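Local coordinates for maltose/maltodextrin-binding protein (Thermus thermophilus, PDB 2GH9) that binds maltotriose, and probably related maltodextrins, in the cleft of a periplasmic binding protein fold, probably as the receptor of a sugar uptake system, at residues A[36-39]-A[40-43]; A[44-47]-A[48-52]. All coordinates share one frame; numbering follows the deposited sequence.

Interaction 1: residues A[36-39]-A[40-43]; sequences EVPF and AEIK. With GLC (alpha-D-glucopyranose), chain B.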
ATOM      1  N   GLU A  36      -4.198   3.059  18.344  1.00 24.17           N
ATOM      2  CA  GLU A  36      -3.405   2.227  17.443  1.00 24.03           C
ATOM      3  C   GLU A  36      -4.019   0.839  17.284  1.00 23.47           C
ATOM      4  O   GLU A  36      -4.527   0.244  18.244  1.00 23.96           O
ATOM      5  CB  GLU A  36      -1.965   2.113  17.928  1.00 24.09           C
ATOM      6  CG  GLU A  36      -1.203   3.422  17.851  1.00 23.86           C
ATOM      7  CD  GLU A  36      -0.019   3.467  18.818  1.00 24.85           C
ATOM      8  OE1 GLU A  36       1.093   3.038  18.435  1.00 24.35           O
ATOM      9  OE2 GLU A  36      -0.206   3.961  19.953  1.00 30.53           O
ATOM     10  N   VAL A  37      -3.993   0.366  16.045  1.00 23.03           N
ATOM     11  CA  VAL A  37      -4.556  -0.920  15.629  1.00 22.55           C
ATOM     12  C   VAL A  37      -3.618  -1.412  14.537  1.00 22.56           C
ATOM     13  O   VAL A  37      -3.276  -0.629  13.632  1.00 23.43           O
ATOM     14  CB  VAL A  37      -5.945  -0.809  14.986  1.00 22.28           C
ATOM     15  CG1 VAL A  37      -6.557  -2.241  14.766  1.00 21.33           C
ATOM     16  CG2 VAL A  37      -6.890   0.150  15.758  1.00 20.75           C
ATOM     17  N   PRO A  38      -3.175  -2.687  14.615  1.00 22.28           N
ATOM     18  CA  PRO A  38      -2.369  -3.192  13.490  1.00 21.17           C
ATOM     19  C   PRO A  38      -3.175  -3.165  12.181  1.00 20.60           C
ATOM     20  O   PRO A  38      -4.385  -3.501  12.157  1.00 19.86           O
ATOM     21  CB  PRO A  38      -2.036  -4.621  13.900  1.00 21.19           C
ATOM     22  CG  PRO A  38      -2.382  -4.732  15.350  1.00 20.62           C
ATOM     23  CD  PRO A  38      -3.410  -3.728  15.642  1.00 21.72           C
ATOM     24  N   PHE A  39      -2.498  -2.765  11.109  1.00 20.64           N
ATOM     25  CA  PHE A  39      -3.106  -2.587   9.792  1.00 20.57           C
ATOM     26  C   PHE A  39      -3.954  -3.781   9.379  1.00 20.54           C
ATOM     27  O   PHE A  39      -5.088  -3.615   8.914  1.00 20.11           O
ATOM     28  CB  PHE A  39      -2.006  -2.320   8.749  1.00 20.52           C
ATOM     29  CG  PHE A  39      -2.487  -2.358   7.325  1.00 19.88           C
ATOM     30  CD1 PHE A  39      -3.044  -1.226   6.745  1.00 21.55           C
ATOM     31  CD2 PHE A  39      -2.395  -3.514   6.573  1.00 19.57           C
ATOM     32  CE1 PHE A  39      -3.481  -1.258   5.437  1.00 20.87           C
ATOM     33  CE2 PHE A  39      -2.852  -3.561   5.253  1.00 20.31           C
ATOM     34  CZ  PHE A  39      -3.388  -2.440   4.690  1.00 20.45           C
ATOM     35  N   ALA A  40      -3.418  -4.984   9.588  1.00 21.14           N
ATOM     36  CA  ALA A  40      -4.047  -6.239   9.103  1.00 21.54           C
ATOM     37  C   ALA A  40      -5.278  -6.677   9.912  1.00 22.04           C
ATOM     38  O   ALA A  40      -5.952  -7.655   9.556  1.00 22.56           O
ATOM     39  CB  ALA A  40      -2.994  -7.366   9.057  1.00 21.64           C
ATOM     40  N   GLU A  41      -5.549  -5.967  11.012  1.00 22.40           N
ATOM     41  CA  GLU A  41      -6.703  -6.208  11.871  1.00 22.73           C
ATOM     42  C   GLU A  41      -7.837  -5.167  11.741  1.00 23.09           C
ATOM     43  O   GLU A  41      -8.987  -5.427  12.155  1.00 23.61           O
ATOM     44  CB  GLU A  41      -6.208  -6.264  13.322  1.00 23.20           C
ATOM     45  CG  GLU A  41      -5.348  -7.474  13.589  1.00 23.42           C
ATOM     46  CD  GLU A  41      -5.034  -7.679  15.041  1.00 24.00           C
ATOM     47  OE1 GLU A  41      -5.685  -7.087  15.920  1.00 31.94           O
ATOM     48  OE2 GLU A  41      -4.101  -8.438  15.324  1.00 25.77           O
ATOM     49  N   ILE A  42      -7.548  -4.008  11.150  1.00 22.78           N
ATOM     50  CA  ILE A  42      -8.511  -2.893  11.151  1.00 23.18           C
ATOM     51  C   ILE A  42      -9.796  -3.169  10.390  1.00 24.06           C
ATOM     52  O   ILE A  42     -10.883  -2.897  10.919  1.00 24.45           O
ATOM     53  CB  ILE A  42      -7.913  -1.567  10.595  1.00 22.93           C
ATOM     54  CG1 ILE A  42      -6.822  -1.028  11.497  1.00 21.99           C
ATOM     55  CG2 ILE A  42      -8.994  -0.488  10.463  1.00 22.61           C
ATOM     56  CD1 ILE A  42      -6.073   0.198  10.888  1.00 22.79           C
ATOM     57  N   LYS A  43      -9.694  -3.654   9.154  1.00 24.49           N
ATOM     58  CA  LYS A  43     -10.881  -3.839   8.304  1.00 24.45           C
ATOM     59  C   LYS A  43     -11.948  -4.725   8.982  1.00 24.94           C
ATOM     60  O   LYS A  43     -13.122  -4.358   9.034  1.00 23.79           O
ATOM     61  CB  LYS A  43     -10.500  -4.391   6.914  1.00 24.69           C
ATOM     62  CG  LYS A  43     -11.720  -4.560   5.961  1.00 25.02           C
ATOM     63  CD  LYS A  43     -11.378  -4.731   4.470  1.00 25.40           C
ATOM     64  CE  LYS A  43     -10.470  -5.911   4.153  1.00 26.08           C
ATOM     65  NZ  LYS A  43     -10.916  -7.221   4.695  1.00 29.36           N
TER
HETATM   66  C1  GLC B   2       1.186  -1.317   3.198  1.00 15.32           C
HETATM   67  C2  GLC B   2       0.186  -0.655   2.270  1.00 15.94           C
HETATM   68  C3  GLC B   2      -1.097  -1.514   2.204  1.00 16.40           C
HETATM   69  C4  GLC B   2      -0.821  -2.973   1.874  1.00 18.11           C
HETATM   70  C5  GLC B   2       0.262  -3.525   2.798  1.00 17.70           C
HETATM   71  C6  GLC B   2       0.670  -4.942   2.376  1.00 18.26           C
HETATM   72  O2  GLC B   2      -0.151   0.643   2.768  1.00 16.86           O
HETATM   73  O3  GLC B   2      -2.001  -0.965   1.269  1.00 16.48           O
HETATM   74  O4  GLC B   2      -2.032  -3.743   2.009  1.00 19.54           O
HETATM   75  O5  GLC B   2       1.427  -2.669   2.785  1.00 14.21           O
HETATM   76  O6  GLC B   2       1.166  -5.710   3.476  1.00 19.26           O
HETATM   77  O   HOH W   1      -7.238  -4.744   7.951  1.00 17.94           O
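V37 overlaps the side chain of I42 obliquely, its CG1 pressed to I42 CG1 at 3.5 Å, closer than carbons usually come. The contact forms where the loop after strand 32-36 turns into helix 39-49, on the wall of the sugar cleft of a periplasmic binding protein. V37 CG1 stands anti to its own backbone N (chi1 -172°), which carries that methyl over the first helical turn. I42 also touches V59 of strand 58-63. The turn begins at P38 O, which receives E41 N at 3.0 Å and, weakly, I42 N. On the outer side the carboxylate of E41 reaches back across the proline ring, E41 CD lying 4.0 Å from P38 CG. F39 sends its ring the other way, where its far end, CE2 and CZ, meets one glucose unit of the bound sugar, F39 CZ lying 3.3 Å from glucose O4; H8 stands edge-to-face to the ring and W66 inclined beside it. With an alanine here, that glucose is likely to lose its aromatic neighbour, and H8 and W66 their ring partner. A water joins the backbone of the first turn, donating to F39 O at 2.6 Å and accepting from K43 N.

Interaction 2: residues A[44-47]-A[48-52]; sequences QKFI and LGAPQ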
ATOM      1  N   GLN A  44     -11.522  -5.867   9.522  1.00 24.93           N
ATOM      2  CA  GLN A  44     -12.436  -6.782  10.184  1.00 25.70           C
ATOM      3  C   GLN A  44     -13.033  -6.126  11.428  1.00 25.79           C
ATOM      4  O   GLN A  44     -14.225  -6.209  11.663  1.00 26.01           O
ATOM      5  CB  GLN A  44     -11.725  -8.090  10.552  1.00 25.52           C
ATOM      6  CG  GLN A  44     -12.646  -9.104  11.266  1.00 26.26           C
ATOM      7  CD  GLN A  44     -11.970 -10.405  11.592  1.00 26.67           C
ATOM      8  OE1 GLN A  44     -10.896 -10.423  12.194  1.00 28.51           O
ATOM      9  NE2 GLN A  44     -12.600 -11.513  11.221  1.00 27.58           N
ATOM     10  N   LYS A  45     -12.199  -5.450  12.211  1.00 25.76           N
ATOM     11  CA  LYS A  45     -12.663  -4.790  13.420  1.00 26.08           C
ATOM     12  C   LYS A  45     -13.747  -3.773  13.115  1.00 25.81           C
ATOM     13  O   LYS A  45     -14.746  -3.678  13.847  1.00 25.69           O
ATOM     14  CB  LYS A  45     -11.501  -4.114  14.145  1.00 25.85           C
ATOM     15  CG  LYS A  45     -10.766  -5.021  15.115  1.00 26.18           C
ATOM     16  CD  LYS A  45      -9.434  -4.400  15.564  1.00 27.31           C
ATOM     17  CE  LYS A  45      -9.638  -3.318  16.597  1.00 28.81           C
ATOM     18  NZ  LYS A  45     -10.204  -3.869  17.870  1.00 29.08           N
ATOM     19  N   PHE A  46     -13.549  -3.009  12.041  1.00 26.16           N
ATOM     20  CA  PHE A  46     -14.481  -1.946  11.651  1.00 26.58           C
ATOM     21  C   PHE A  46     -15.762  -2.460  11.042  1.00 26.78           C
ATOM     22  O   PHE A  46     -16.848  -1.984  11.366  1.00 26.42           O
ATOM     23  CB  PHE A  46     -13.829  -1.012  10.636  1.00 26.81           C
ATOM     24  CG  PHE A  46     -14.438   0.364  10.599  1.00 26.93           C
ATOM     25  CD1 PHE A  46     -14.078   1.321  11.559  1.00 25.42           C
ATOM     26  CD2 PHE A  46     -15.323   0.725   9.599  1.00 27.65           C
ATOM     27  CE1 PHE A  46     -14.601   2.606  11.512  1.00 27.02           C
ATOM     28  CE2 PHE A  46     -15.858   2.019   9.560  1.00 26.61           C
ATOM     29  CZ  PHE A  46     -15.495   2.952  10.521  1.00 26.19           C
ATOM     30  N   ILE A  47     -15.632  -3.394  10.113  1.00 27.64           N
ATOM     31  CA  ILE A  47     -16.808  -3.950   9.425  1.00 28.04           C
ATOM     32  C   ILE A  47     -17.729  -4.675  10.434  1.00 28.62           C
ATOM     33  O   ILE A  47     -18.943  -4.437  10.469  1.00 28.80           O
ATOM     34  CB  ILE A  47     -16.409  -4.900   8.278  1.00 27.84           C
ATOM     35  CG1 ILE A  47     -15.897  -4.105   7.068  1.00 27.28           C
ATOM     36  CG2 ILE A  47     -17.613  -5.761   7.869  1.00 27.62           C
ATOM     37  CD1 ILE A  47     -15.435  -4.984   5.907  1.00 27.89           C
ATOM     38  N   LEU A  48     -17.144  -5.540  11.257  1.00 29.03           N
ATOM     39  CA  LEU A  48     -17.905  -6.274  12.264  1.00 29.53           C
ATOM     40  C   LEU A  48     -18.370  -5.379  13.418  1.00 29.81           C
ATOM     41  O   LEU A  48     -19.520  -5.467  13.849  1.00 29.73           O
ATOM     42  CB  LEU A  48     -17.099  -7.456  12.815  1.00 29.61           C
ATOM     43  CG  LEU A  48     -16.792  -8.633  11.890  1.00 30.96           C
ATOM     44  CD1 LEU A  48     -16.132  -9.765  12.697  1.00 31.23           C
ATOM     45  CD2 LEU A  48     -18.040  -9.136  11.170  1.00 31.09           C
ATOM     46  N   GLY A  49     -17.487  -4.517  13.914  1.00 30.16           N
ATOM     47  CA  GLY A  49     -17.828  -3.643  15.038  1.00 30.19           C
ATOM     48  C   GLY A  49     -18.750  -2.462  14.738  1.00 30.48           C
ATOM     49  O   GLY A  49     -19.511  -2.041  15.597  1.00 30.37           O
ATOM     50  N   ALA A  50     -18.687  -1.914  13.530  1.00 31.09           N
ATOM     51  CA  ALA A  50     -19.361  -0.654  13.252  1.00 31.25           C
ATOM     52  C   ALA A  50     -20.865  -0.729  13.552  1.00 32.09           C
ATOM     53  O   ALA A  50     -21.391   0.102  14.301  1.00 31.99           O
ATOM     54  CB  ALA A  50     -19.106  -0.197  11.807  1.00 30.83           C
ATOM     55  N   PRO A  51     -21.555  -1.730  12.982  1.00 32.57           N
ATOM     56  CA  PRO A  51     -23.003  -1.827  13.177  1.00 33.38           C
ATOM     57  C   PRO A  51     -23.430  -2.224  14.581  1.00 34.29           C
ATOM     58  O   PRO A  51     -24.607  -2.140  14.887  1.00 35.00           O
ATOM     59  CB  PRO A  51     -23.436  -2.894  12.157  1.00 33.00           C
ATOM     60  CG  PRO A  51     -22.238  -3.191  11.335  1.00 32.84           C
ATOM     61  CD  PRO A  51     -21.045  -2.803  12.118  1.00 32.26           C
ATOM     62  N   GLN A  52     -22.484  -2.654  15.415  1.00 35.01           N
ATOM     63  CA  GLN A  52     -22.741  -2.977  16.820  1.00 35.28           C
ATOM     64  C   GLN A  52     -22.425  -1.837  17.795  1.00 34.95           C
ATOM     65  O   GLN A  52     -22.528  -2.023  18.989  1.00 35.35           O
ATOM     66  CB  GLN A  52     -21.941  -4.220  17.209  1.00 35.15           C
ATOM     67  CG  GLN A  52     -22.473  -5.487  16.552  1.00 37.27           C
ATOM     68  CD  GLN A  52     -21.622  -6.700  16.835  1.00 38.25           C
ATOM     69  OE1 GLN A  52     -21.949  -7.525  17.711  1.00 43.88           O
ATOM     70  NE2 GLN A  52     -20.516  -6.827  16.105  1.00 42.40           N
TER
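The carbonyl oxygen of F46 takes the shortest hydrogen bond between 44-47 and 48-52, from A50 N at 2.8 Å. The same oxygen is crowded by the methyl of A50, whose CB comes to 2.9 Å. One residue earlier, K45 O receives G49 N at 2.9 Å. Q44 O binds L48 N at 3.0 Å, and L48 CB and CG pack against that oxygen as well. The two side chains then run side by side in the same direction along the outer surface, L48 CD1 touching Q44 CG at 3.8 Å. Q44 runs outward from the helix, almost square to its axis, and L48, with CG anti to its carbonyl carbon (chi1 -68°), leans back so that its CD1 methyl comes beside the glutamine chain.

Proline interrupts the pattern. Having no N-H, P51 can give I47 O no backbone bond and instead sets its CD 3.1 Å from that oxygen. Beyond it, Q52 folds back: its NE2 donates to L48 O at 2.8 Å, with that oxygen nearly in the amide plane of Q52, while Q52 N bonds G49 O. On the inner side F46 packs on W6 and M70, and A50 on V75 and N274. Regular i to i+4 bonding thus gives way to a proline-containing 3-10 turn at the C-terminal end of helix 39-49.

In the fold
Interactions 1 and 2 follow one another along the chain and divide helix 39-49 between them, their centres 12 Å apart. Interaction 1 holds the beginning of the helix, where the chain leaves strand 32-36 of the larger mixed sheet, paired there with strand 3-7, and F39 reaches the sugar; interaction 2 holds its far end, about 22 Å from the centre of the chain compared with 14 Å for the first. The two meet where V37 CG1 packs on K45 CD at 3.7 Å, two turns of helix bringing the lysine back over the preceding loop. Both also lean on helix 67-72 or the loop before it. One helix therefore runs from the maltotriose pocket to the outside of the protein.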